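Local coordinates for HD-GYP domain-containing protein (Bdellovibrio bacteriovorus, PDB 3TM8) that probably acts as a cyclic-di-GMP phosphodiesterase of the HD-GYP class, with two iron(III) ions at its metal centre, at residues S168-T173 and S283-D288; L202-H207 and G255-T260; Q216-M221 and A227-H232. All coordinates share one frame; numbering follows the deposited sequence.

Contact 1: residues S168-T173 and S283-D288; sequences SHHGVT and SANAMD. With FE (Fe (III) ion), chain D; DMS (dimethyl sulfoxide), chain F; PO4 (phosphate ion), chain C.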
loop_
_atom_site.group_PDB
_atom_site.type_symbol
_atom_site.label_atom_id
_atom_site.label_comp_id
_atom_site.label_asym_id
_atom_site.label_seq_id
_atom_site.Cartn_x
_atom_site.Cartn_y
_atom_site.Cartn_z
ATOM N N SER A 168 0.743 -3.656 -3.536
ATOM C CA SER A 168 -0.394 -2.975 -2.940
ATOM C C SER A 168 -0.200 -2.800 -1.432
ATOM O O SER A 168 -0.454 -1.727 -0.891
ATOM C CB SER A 168 -1.699 -3.680 -3.270
ATOM O OG SER A 168 -1.627 -5.028 -2.877
ATOM N N HIS A 169 0.273 -3.839 -0.749
ATOM C CA HIS A 169 0.579 -3.695 0.676
ATOM C C HIS A 169 1.680 -2.628 0.862
ATOM O O HIS A 169 1.591 -1.744 1.721
ATOM C CB HIS A 169 0.972 -5.053 1.255
ATOM C CG HIS A 169 1.205 -5.066 2.735
ATOM N ND1 HIS A 169 0.725 -6.076 3.541
ATOM C CD2 HIS A 169 1.902 -4.238 3.545
ATOM C CE1 HIS A 169 1.103 -5.861 4.788
ATOM N NE2 HIS A 169 1.813 -4.746 4.820
ATOM N N HIS A 170 2.706 -2.704 0.023
ATOM C CA HIS A 170 3.812 -1.749 0.048
ATOM C C HIS A 170 3.306 -0.316 -0.195
ATOM O O HIS A 170 3.757 0.631 0.454
ATOM C CB HIS A 170 4.858 -2.218 -0.975
ATOM C CG HIS A 170 5.859 -1.185 -1.402
ATOM N ND1 HIS A 170 6.864 -0.709 -0.583
ATOM C CD2 HIS A 170 6.049 -0.594 -2.606
ATOM C CE1 HIS A 170 7.617 0.138 -1.264
ATOM N NE2 HIS A 170 7.145 0.229 -2.492
ATOM N N GLY A 171 2.325 -0.151 -1.083
ATOM C CA GLY A 171 1.722 1.156 -1.288
ATOM C C GLY A 171 1.059 1.672 -0.019
ATOM O O GLY A 171 1.188 2.852 0.332
ATOM N N VAL A 172 0.338 0.808 0.687
ATOM C CA VAL A 172 -0.269 1.254 1.938
ATOM C C VAL A 172 0.808 1.676 2.949
ATOM O O VAL A 172 0.704 2.721 3.595
ATOM C CB VAL A 172 -1.207 0.189 2.556
ATOM C CG1 VAL A 172 -1.843 0.739 3.825
ATOM C CG2 VAL A 172 -2.288 -0.240 1.549
ATOM N N THR A 173 1.870 0.886 3.046
ATOM C CA THR A 173 2.942 1.206 3.976
ATOM C C THR A 173 3.597 2.538 3.630
ATOM O O THR A 173 3.804 3.379 4.503
ATOM C CB THR A 173 3.990 0.090 4.012
ATOM O OG1 THR A 173 3.374 -1.067 4.577
ATOM C CG2 THR A 173 5.167 0.496 4.885
ATOM N N SER A 283 11.317 9.516 -0.604
ATOM C CA SER A 283 11.996 9.232 0.655
ATOM C C SER A 283 11.331 8.092 1.430
ATOM O O SER A 283 12.006 7.177 1.907
ATOM C CB SER A 283 12.063 10.488 1.532
ATOM O OG SER A 283 12.731 11.548 0.864
ATOM N N ALA A 284 10.009 8.156 1.562
ATOM C CA ALA A 284 9.264 7.130 2.277
ATOM C C ALA A 284 9.408 5.772 1.596
ATOM O O ALA A 284 9.594 4.749 2.262
ATOM C CB ALA A 284 7.799 7.514 2.375
ATOM N N ASN A 285 9.337 5.766 0.268
ATOM C CA ASN A 285 9.528 4.538 -0.471
ATOM C C ASN A 285 10.907 3.945 -0.262
ATOM O O ASN A 285 11.044 2.737 -0.084
ATOM C CB ASN A 285 9.328 4.765 -1.956
ATOM C CG ASN A 285 9.551 3.519 -2.726
ATOM O OD1 ASN A 285 8.755 2.595 -2.624
ATOM N ND2 ASN A 285 10.654 3.444 -3.461
ATOM N N ALA A 286 11.938 4.784 -0.315
ATOM C CA ALA A 286 13.299 4.285 -0.216
ATOM C C ALA A 286 13.472 3.556 1.109
ATOM O O ALA A 286 14.142 2.522 1.181
ATOM C CB ALA A 286 14.288 5.429 -0.343
ATOM N N MET A 287 12.860 4.092 2.162
ATOM C CA MET A 287 12.923 3.447 3.469
ATOM C C MET A 287 12.200 2.087 3.482
ATOM O O MET A 287 12.757 1.104 3.961
ATOM C CB MET A 287 12.436 4.393 4.578
ATOM C CG MET A 287 13.359 5.605 4.781
ATOM S SD MET A 287 14.924 5.244 5.612
ATOM C CE MET A 287 14.381 5.266 7.318
ATOM N N ASP A 288 10.982 2.010 2.947
ATOM C CA ASP A 288 10.291 0.723 2.960
ATOM C C ASP A 288 10.931 -0.280 2.013
ATOM O O ASP A 288 10.903 -1.479 2.286
ATOM C CB ASP A 288 8.794 0.820 2.670
ATOM C CG ASP A 288 8.078 -0.494 2.956
ATOM O OD1 ASP A 288 8.289 -1.042 4.055
ATOM O OD2 ASP A 288 7.331 -0.999 2.089
HETATM FE FE FE D . 7.903 1.350 -4.138
HETATM S S DMS F . 5.308 -3.510 6.734
HETATM O O DMS F . 4.637 -3.275 5.121
HETATM C C1 DMS F . 6.888 -2.625 6.819
HETATM C C2 DMS F . 4.356 -2.471 7.859
HETATM P P PO4 C . 10.369 -0.003 -5.591
HETATM O O1 PO4 C . 11.096 -1.316 -5.733
HETATM O O2 PO4 C . 9.438 0.009 -4.403
HETATM O O3 PO4 C . 11.372 1.137 -5.293
HETATM O O4 PO4 C . 9.693 0.355 -6.897
HETATM O O HOH W 1 8.686 2.616 -5.433
#
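H170 and N285 belong to the two-iron centre of the HD domain, where both bind the same iron(III) ion. H170 comes from helix 167-185 and N285 from helix 276-293. The axes of the two segments come within 10.3 Å, their N-to-C directions 125° apart. The side chains of H170, N285, T173 and D288 span the gap. H170 NE2 lies 2.1 Å from the iron. N285 OD1 binds it at 2.1 Å from the other helix. The ring and the amide are turned 69° from each other. H170 NE2 and N285 OD1 are 2.9 Å apart as neighbouring ligands, not as a hydrogen-bonded pair. With CG of H170 anti to the backbone N, the ring swings out of its own helix towards helix 276-293.

The iron is completed by H203 and D204, the His-Asp doublet that gives HD domains their name, together with a phosphate oxygen and a water. D288 stands in the second shell. H170 ND1 donates to D288 OD2 at 2.7 Å, in a nearly straight bond (166°). The oxygen uses its anti lone pair, and the carboxylate is close to coplanar with the ring. This His-carboxylate bond fixes the rotation of the ring and keeps NE2 aimed at the metal. It probably also makes NE2 a stronger electron donor.

D288 has its own supports. OD1 is hydrogen-bonded to T292 OG1, one turn further along the helix. The methyl CG2 of T173 packs against the carboxylate, 3.6 Å from D288 OD1. The hydroxyl OG1 of T173 turns to a dimethyl sulfoxide molecule and donates to its O at 2.6 Å. The amide of N285 has a second role: ND2 donates to phosphate O3 at 3.0 Å, while OD1 remains on the iron.

Contact 2: residues L202-H207 and G255-T260; sequences LHDYGH and GQHEET. With FE (Fe (III) ion), chain E; FE (Fe (III) ion), chain D; PO4 (phosphate ion), chain C.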
loop_
_atom_site.group_PDB
_atom_site.type_symbol
_atom_site.label_atom_id
_atom_site.label_comp_id
_atom_site.label_asym_id
_atom_site.label_seq_id
_atom_site.Cartn_x
_atom_site.Cartn_y
_atom_site.Cartn_z
ATOM N N LEU A 202 -0.788 4.259 -4.818
ATOM C CA LEU A 202 -0.741 3.784 -6.190
ATOM C C LEU A 202 0.647 3.845 -6.820
ATOM O O LEU A 202 0.792 3.533 -8.002
ATOM C CB LEU A 202 -1.721 4.589 -7.042
ATOM C CG LEU A 202 -3.195 4.585 -6.609
ATOM C CD1 LEU A 202 -4.002 5.522 -7.498
ATOM C CD2 LEU A 202 -3.774 3.166 -6.647
ATOM N N HIS A 203 1.659 4.231 -6.040
ATOM C CA HIS A 203 2.915 4.674 -6.639
ATOM C C HIS A 203 3.572 3.635 -7.539
ATOM O O HIS A 203 4.187 3.991 -8.546
ATOM C CB HIS A 203 3.904 5.210 -5.591
ATOM C CG HIS A 203 4.642 4.153 -4.827
ATOM N ND1 HIS A 203 4.119 3.520 -3.716
ATOM C CD2 HIS A 203 5.874 3.622 -5.018
ATOM C CE1 HIS A 203 5.001 2.648 -3.255
ATOM N NE2 HIS A 203 6.079 2.700 -4.020
ATOM N N ASP A 204 3.440 2.356 -7.184
ATOM C CA ASP A 204 4.131 1.284 -7.900
ATOM C C ASP A 204 3.260 0.564 -8.914
ATOM O O ASP A 204 3.501 -0.598 -9.254
ATOM C CB ASP A 204 4.779 0.311 -6.914
ATOM C CG ASP A 204 6.203 0.713 -6.557
ATOM O OD1 ASP A 204 6.820 1.458 -7.354
ATOM O OD2 ASP A 204 6.701 0.288 -5.487
ATOM N N TYR A 205 2.267 1.274 -9.433
ATOM C CA TYR A 205 1.429 0.743 -10.500
ATOM C C TYR A 205 2.255 0.146 -11.651
ATOM O O TYR A 205 1.867 -0.858 -12.258
ATOM C CB TYR A 205 0.499 1.839 -11.019
ATOM C CG TYR A 205 -0.338 1.420 -12.201
ATOM C CD1 TYR A 205 -1.079 0.239 -12.180
ATOM C CD2 TYR A 205 -0.379 2.201 -13.346
ATOM C CE1 TYR A 205 -1.853 -0.136 -13.275
ATOM C CE2 TYR A 205 -1.129 1.831 -14.436
ATOM C CZ TYR A 205 -1.864 0.666 -14.400
ATOM O OH TYR A 205 -2.604 0.329 -15.503
ATOM N N GLY A 206 3.405 0.749 -11.946
ATOM C CA GLY A 206 4.257 0.256 -13.014
ATOM C C GLY A 206 4.753 -1.168 -12.828
ATOM O O GLY A 206 5.158 -1.813 -13.806
ATOM N N HIS A 207 4.754 -1.654 -11.589
ATOM C CA HIS A 207 5.180 -3.029 -11.315
ATOM C C HIS A 207 4.041 -4.041 -11.448
ATOM O O HIS A 207 4.276 -5.233 -11.306
ATOM C CB HIS A 207 5.741 -3.191 -9.891
ATOM C CG HIS A 207 7.064 -2.531 -9.641
ATOM N ND1 HIS A 207 8.162 -2.690 -10.462
ATOM C CD2 HIS A 207 7.483 -1.780 -8.595
ATOM C CE1 HIS A 207 9.186 -2.026 -9.953
ATOM N NE2 HIS A 207 8.804 -1.472 -8.816
ATOM N N GLY A 255 5.034 8.700 -11.528
ATOM C CA GLY A 255 6.139 8.863 -12.454
ATOM C C GLY A 255 7.450 9.334 -11.857
ATOM O O GLY A 255 8.503 9.071 -12.431
ATOM N N GLN A 256 7.403 10.033 -10.723
ATOM C CA GLN A 256 8.604 10.699 -10.198
ATOM C C GLN A 256 9.147 10.099 -8.904
ATOM O O GLN A 256 10.143 10.581 -8.367
ATOM C CB GLN A 256 8.351 12.200 -9.974
ATOM C CG GLN A 256 7.922 12.968 -11.202
ATOM C CD GLN A 256 7.565 14.414 -10.866
ATOM O OE1 GLN A 256 7.695 14.847 -9.721
ATOM N NE2 GLN A 256 7.112 15.162 -11.864
ATOM N N HIS A 257 8.493 9.067 -8.382
ATOM C CA HIS A 257 8.820 8.622 -7.031
ATOM C C HIS A 257 10.168 7.908 -6.915
ATOM O O HIS A 257 10.612 7.635 -5.805
ATOM C CB HIS A 257 7.724 7.711 -6.486
ATOM C CG HIS A 257 7.726 6.350 -7.113
ATOM N ND1 HIS A 257 6.970 6.036 -8.223
ATOM C CD2 HIS A 257 8.433 5.233 -6.815
ATOM C CE1 HIS A 257 7.196 4.777 -8.568
ATOM N NE2 HIS A 257 8.083 4.270 -7.731
ATOM N N GLU A 258 10.794 7.567 -8.044
ATOM C CA GLU A 258 12.138 6.981 -8.010
ATOM C C GLU A 258 13.215 8.032 -8.263
ATOM O O GLU A 258 14.404 7.714 -8.328
ATOM C CB GLU A 258 12.283 5.844 -9.019
ATOM C CG GLU A 258 11.371 4.659 -8.754
ATOM C CD GLU A 258 11.639 3.947 -7.435
ATOM O OE1 GLU A 258 12.600 4.291 -6.716
ATOM O OE2 GLU A 258 10.875 3.019 -7.120
ATOM N N GLU A 259 12.811 9.288 -8.410
ATOM C CA GLU A 259 13.773 10.353 -8.634
ATOM C C GLU A 259 14.460 10.708 -7.328
ATOM O O GLU A 259 13.879 10.574 -6.252
ATOM C CB GLU A 259 13.098 11.570 -9.267
ATOM C CG GLU A 259 12.495 11.280 -10.634
ATOM C CD GLU A 259 13.433 10.481 -11.535
ATOM O OE1 GLU A 259 14.534 10.983 -11.858
ATOM O OE2 GLU A 259 13.068 9.353 -11.931
ATOM N N THR A 260 15.711 11.145 -7.435
ATOM C CA THR A 260 16.514 11.484 -6.270
ATOM C C THR A 260 16.938 12.935 -6.394
ATOM O O THR A 260 16.958 13.485 -7.494
ATOM C CB THR A 260 17.755 10.575 -6.166
ATOM O OG1 THR A 260 18.552 10.722 -7.347
ATOM C CG2 THR A 260 17.336 9.121 -6.031
HETATM FE FE FE E . 8.822 2.229 -7.314
HETATM FE FE FE D . 7.903 1.350 -4.138
HETATM P P PO4 C . 10.369 -0.003 -5.591
HETATM O O1 PO4 C . 11.096 -1.316 -5.733
HETATM O O2 PO4 C . 9.438 0.009 -4.403
HETATM O O3 PO4 C . 11.372 1.137 -5.293
HETATM O O4 PO4 C . 9.693 0.355 -6.897
HETATM O O HOH W 1 8.686 2.616 -5.433
#
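D204 and H257 share one iron(III) ion, and D204 also binds the second. D204 OD1 lies 2.1 Å from the iron that H257 NE2 holds at 2.2 Å. D204 OD2 lies 2.1 Å from the other iron, which H203 NE2 binds at 2.3 Å. One carboxylate therefore bridges the two metals. H203 and D204 are the His-Asp doublet of the HD domain, set in a type I turn just after helix 190-202. E258, next to H257, adds OE2 at 2.2 Å from the iron that H257 binds. H207 reaches the site from the next turn of the same loop. Its NE2 donates to phosphate O4 at 2.8 Å (154°), and that oxygen is also an iron ligand.

The two iron-bound histidine rings form an edge-to-face (T-shaped) pair. CD2 of H203 points over one face of H257, 3.5 Å from H257 CD2, with the planes at 81°. CG of H203 stands between its backbone N and carbonyl carbon (chi1 79°), and H257 does the same; this turns both rings towards each other and the irons. H203 ND1 is hydrogen-bonded to A200 O, and H257 ND1 to I253. These bonds hold each ring at a set rotation and leave NE2 for the metal.

The phosphate, probably from the crystallisation liquor, bridges the irons through O2 and O4. This is consistent with a site that would bind and polarise the phosphate of a phosphodiester.

Contact 3: residues Q216-M221 and A227-H232; sequences QPLDSM and ALWKKH. With FE (Fe (III) ion), chain E; PO4 (phosphate ion), chain C.
W229 packs against L218 and M221, joining helix 223-240 to the loop before it, which carries the short 3-10 turn 218-220. Both elements lie in the HD domain beside the di-iron site. The contact is apolar and centres on the indole.

CB of W229 is nearest M221, whose SD lies 4.3 Å away. The same sulfur makes an oblique Met-aromatic contact with the five-membered ring. From CB, CG stands anti to the backbone N (chi1 -177°), which carries the indole towards L218. The five-membered ring is covered by CD2 of L218, 3.5 Å from its centroid and almost on the ring normal, a CH-pi contact. Farther out, CZ2 meets the other methyl of L218, CD1, at 3.5 Å. The two branches of the leucine thus lie on one face of the indole. CE1 of H232 lies over the opposite face, near the rim.

The edge carries the polar group. NE1 donates to phosphate O1 at 3.0 Å, with the oxygen in the ring plane and the bond nearly straight (176°). The packing on both faces helps to fix this N-H direction. R289, from helix 276-293, touches both L218 and W229 and also binds the phosphate.

The backbone of W229 positions a metal ligand. H232 NE2 binds iron(III), while H232 ND1 donates to W229 O at 2.6 Å, in the carbonyl plane.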
loop_
_atom_site.group_PDB
_atom_site.type_symbol
_atom_site.label_atom_id
_atom_site.label_comp_id
_atom_site.label_asym_id
_atom_site.label_seq_id
_atom_site.Cartn_x
_atom_site.Cartn_y
_atom_site.Cartn_z
ATOM N N GLN A 216 14.419 -8.297 -3.684
ATOM C CA GLN A 216 15.865 -8.452 -3.781
ATOM C C GLN A 216 16.481 -7.052 -3.782
ATOM O O GLN A 216 15.817 -6.084 -4.159
ATOM C CB GLN A 216 16.242 -9.216 -5.048
ATOM C CG GLN A 216 15.854 -8.512 -6.332
ATOM C CD GLN A 216 16.198 -9.322 -7.575
ATOM O OE1 GLN A 216 17.315 -9.820 -7.718
ATOM N NE2 GLN A 216 15.242 -9.442 -8.485
ATOM N N PRO A 217 17.742 -6.931 -3.342
ATOM C CA PRO A 217 18.373 -5.606 -3.344
ATOM C C PRO A 217 18.627 -5.091 -4.759
ATOM O O PRO A 217 19.096 -5.855 -5.608
ATOM C CB PRO A 217 19.700 -5.842 -2.609
ATOM C CG PRO A 217 19.482 -7.105 -1.820
ATOM C CD PRO A 217 18.581 -7.945 -2.681
ATOM N N LEU A 218 18.319 -3.817 -5.010
ATOM C CA LEU A 218 18.549 -3.221 -6.329
ATOM C C LEU A 218 19.996 -3.375 -6.781
ATOM O O LEU A 218 20.262 -3.649 -7.949
ATOM C CB LEU A 218 18.174 -1.735 -6.351
ATOM C CG LEU A 218 16.699 -1.414 -6.119
ATOM C CD1 LEU A 218 16.461 0.086 -6.224
ATOM C CD2 LEU A 218 15.805 -2.172 -7.092
ATOM N N ASP A 219 20.932 -3.203 -5.854
ATOM C CA ASP A 219 22.346 -3.189 -6.217
ATOM C C ASP A 219 22.957 -4.569 -6.454
ATOM O O ASP A 219 24.128 -4.678 -6.813
ATOM C CB ASP A 219 23.162 -2.382 -5.202
ATOM C CG ASP A 219 22.887 -0.893 -5.302
ATOM O OD1 ASP A 219 22.584 -0.427 -6.421
ATOM O OD2 ASP A 219 22.967 -0.192 -4.272
ATOM N N SER A 220 22.171 -5.620 -6.263
ATOM C CA SER A 220 22.623 -6.962 -6.622
ATOM C C SER A 220 21.711 -7.628 -7.659
ATOM O O SER A 220 21.903 -8.789 -8.006
ATOM C CB SER A 220 22.816 -7.841 -5.380
ATOM O OG SER A 220 21.725 -7.735 -4.490
ATOM N N MET A 221 20.732 -6.887 -8.170
ATOM C CA MET A 221 19.930 -7.376 -9.283
ATOM C C MET A 221 20.792 -7.623 -10.506
ATOM O O MET A 221 21.771 -6.915 -10.738
ATOM C CB MET A 221 18.862 -6.357 -9.668
ATOM C CG MET A 221 17.620 -6.411 -8.821
ATOM S SD MET A 221 16.408 -5.197 -9.375
ATOM C CE MET A 221 15.108 -5.487 -8.178
ATOM N N ALA A 227 17.419 -3.169 -15.304
ATOM C CA ALA A 227 16.927 -2.433 -16.457
ATOM C C ALA A 227 15.402 -2.441 -16.461
ATOM O O ALA A 227 14.764 -1.424 -16.738
ATOM C CB ALA A 227 17.475 -3.035 -17.744
ATOM N N LEU A 228 14.818 -3.593 -16.158
ATOM C CA LEU A 228 13.366 -3.702 -16.093
ATOM C C LEU A 228 12.834 -2.804 -14.975
ATOM O O LEU A 228 11.900 -2.038 -15.173
ATOM C CB LEU A 228 12.950 -5.157 -15.867
ATOM C CG LEU A 228 11.452 -5.462 -15.824
ATOM C CD1 LEU A 228 10.748 -4.956 -17.078
ATOM C CD2 LEU A 228 11.239 -6.957 -15.643
ATOM N N TRP A 229 13.453 -2.890 -13.804
ATOM C CA TRP A 229 13.060 -2.058 -12.674
ATOM C C TRP A 229 13.053 -0.558 -13.025
ATOM O O TRP A 229 12.112 0.164 -12.680
ATOM C CB TRP A 229 13.975 -2.346 -11.473
ATOM C CG TRP A 229 13.598 -1.581 -10.247
ATOM C CD1 TRP A 229 12.759 -1.991 -9.244
ATOM C CD2 TRP A 229 14.039 -0.269 -9.890
ATOM N NE1 TRP A 229 12.659 -1.017 -8.287
ATOM C CE2 TRP A 229 13.428 0.056 -8.659
ATOM C CE3 TRP A 229 14.885 0.666 -10.493
ATOM C CZ2 TRP A 229 13.644 1.274 -8.019
ATOM C CZ3 TRP A 229 15.100 1.875 -9.857
ATOM C CH2 TRP A 229 14.479 2.170 -8.633
ATOM N N LYS A 230 14.076 -0.088 -13.735
ATOM C CA LYS A 230 14.156 1.340 -14.039
ATOM C C LYS A 230 12.989 1.856 -14.882
ATOM O O LYS A 230 12.700 3.051 -14.871
ATOM C CB LYS A 230 15.486 1.693 -14.709
ATOM C CG LYS A 230 16.668 1.660 -13.753
ATOM C CD LYS A 230 17.972 2.006 -14.457
ATOM C CE LYS A 230 19.149 1.914 -13.500
ATOM N NZ LYS A 230 20.448 2.083 -14.204
ATOM N N LYS A 231 12.339 0.965 -15.623
ATOM C CA LYS A 231 11.217 1.363 -16.474
ATOM C C LYS A 231 9.910 1.643 -15.723
ATOM O O LYS A 231 9.017 2.305 -16.259
ATOM C CB LYS A 231 10.956 0.296 -17.538
ATOM C CG LYS A 231 12.117 0.078 -18.503
ATOM C CD LYS A 231 11.807 -1.040 -19.494
ATOM C CE LYS A 231 12.782 -1.060 -20.667
ATOM N NZ LYS A 231 14.195 -1.301 -20.255
ATOM N N HIS A 232 9.768 1.133 -14.503
ATOM C CA HIS A 232 8.432 1.120 -13.891
ATOM C C HIS A 232 7.760 2.490 -13.644
ATOM O O HIS A 232 6.555 2.623 -13.863
ATOM C CB HIS A 232 8.350 0.186 -12.667
ATOM C CG HIS A 232 8.840 0.787 -11.388
ATOM N ND1 HIS A 232 10.168 0.767 -11.021
ATOM C CD2 HIS A 232 8.174 1.370 -10.363
ATOM C CE1 HIS A 232 10.302 1.340 -9.836
ATOM N NE2 HIS A 232 9.108 1.723 -9.419
HETATM FE FE FE E . 8.822 2.229 -7.314
HETATM P P PO4 C . 10.369 -0.003 -5.591
HETATM O O1 PO4 C . 11.096 -1.316 -5.733
HETATM O O2 PO4 C . 9.438 0.009 -4.403
HETATM O O3 PO4 C . 11.372 1.137 -5.293
HETATM O O4 PO4 C . 9.693 0.355 -6.897
HETATM O O HOH W 1 8.686 2.616 -5.433
#

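How the contacts relate
All three contacts meet at one di-iron site. Contacts 1 and 2 share the iron of chain D: N285 OD1 is 3.0 Å from H203 NE2, and H170 NE2 is 3.0 Å from D204 OD2. Contacts 2 and 3 share the iron of chain E, where D204 OD1 lies 3.1 Å from H232 NE2. The H207 and H232 rings stack. Contacts 1 and 3 do not touch; their centres are about 16 Å apart. They are joined through the phosphate. Each contact gives it one N-H donor, and R289 adds another. The irons stand 3.4 Å apart (FE to FE), with one water bridging them.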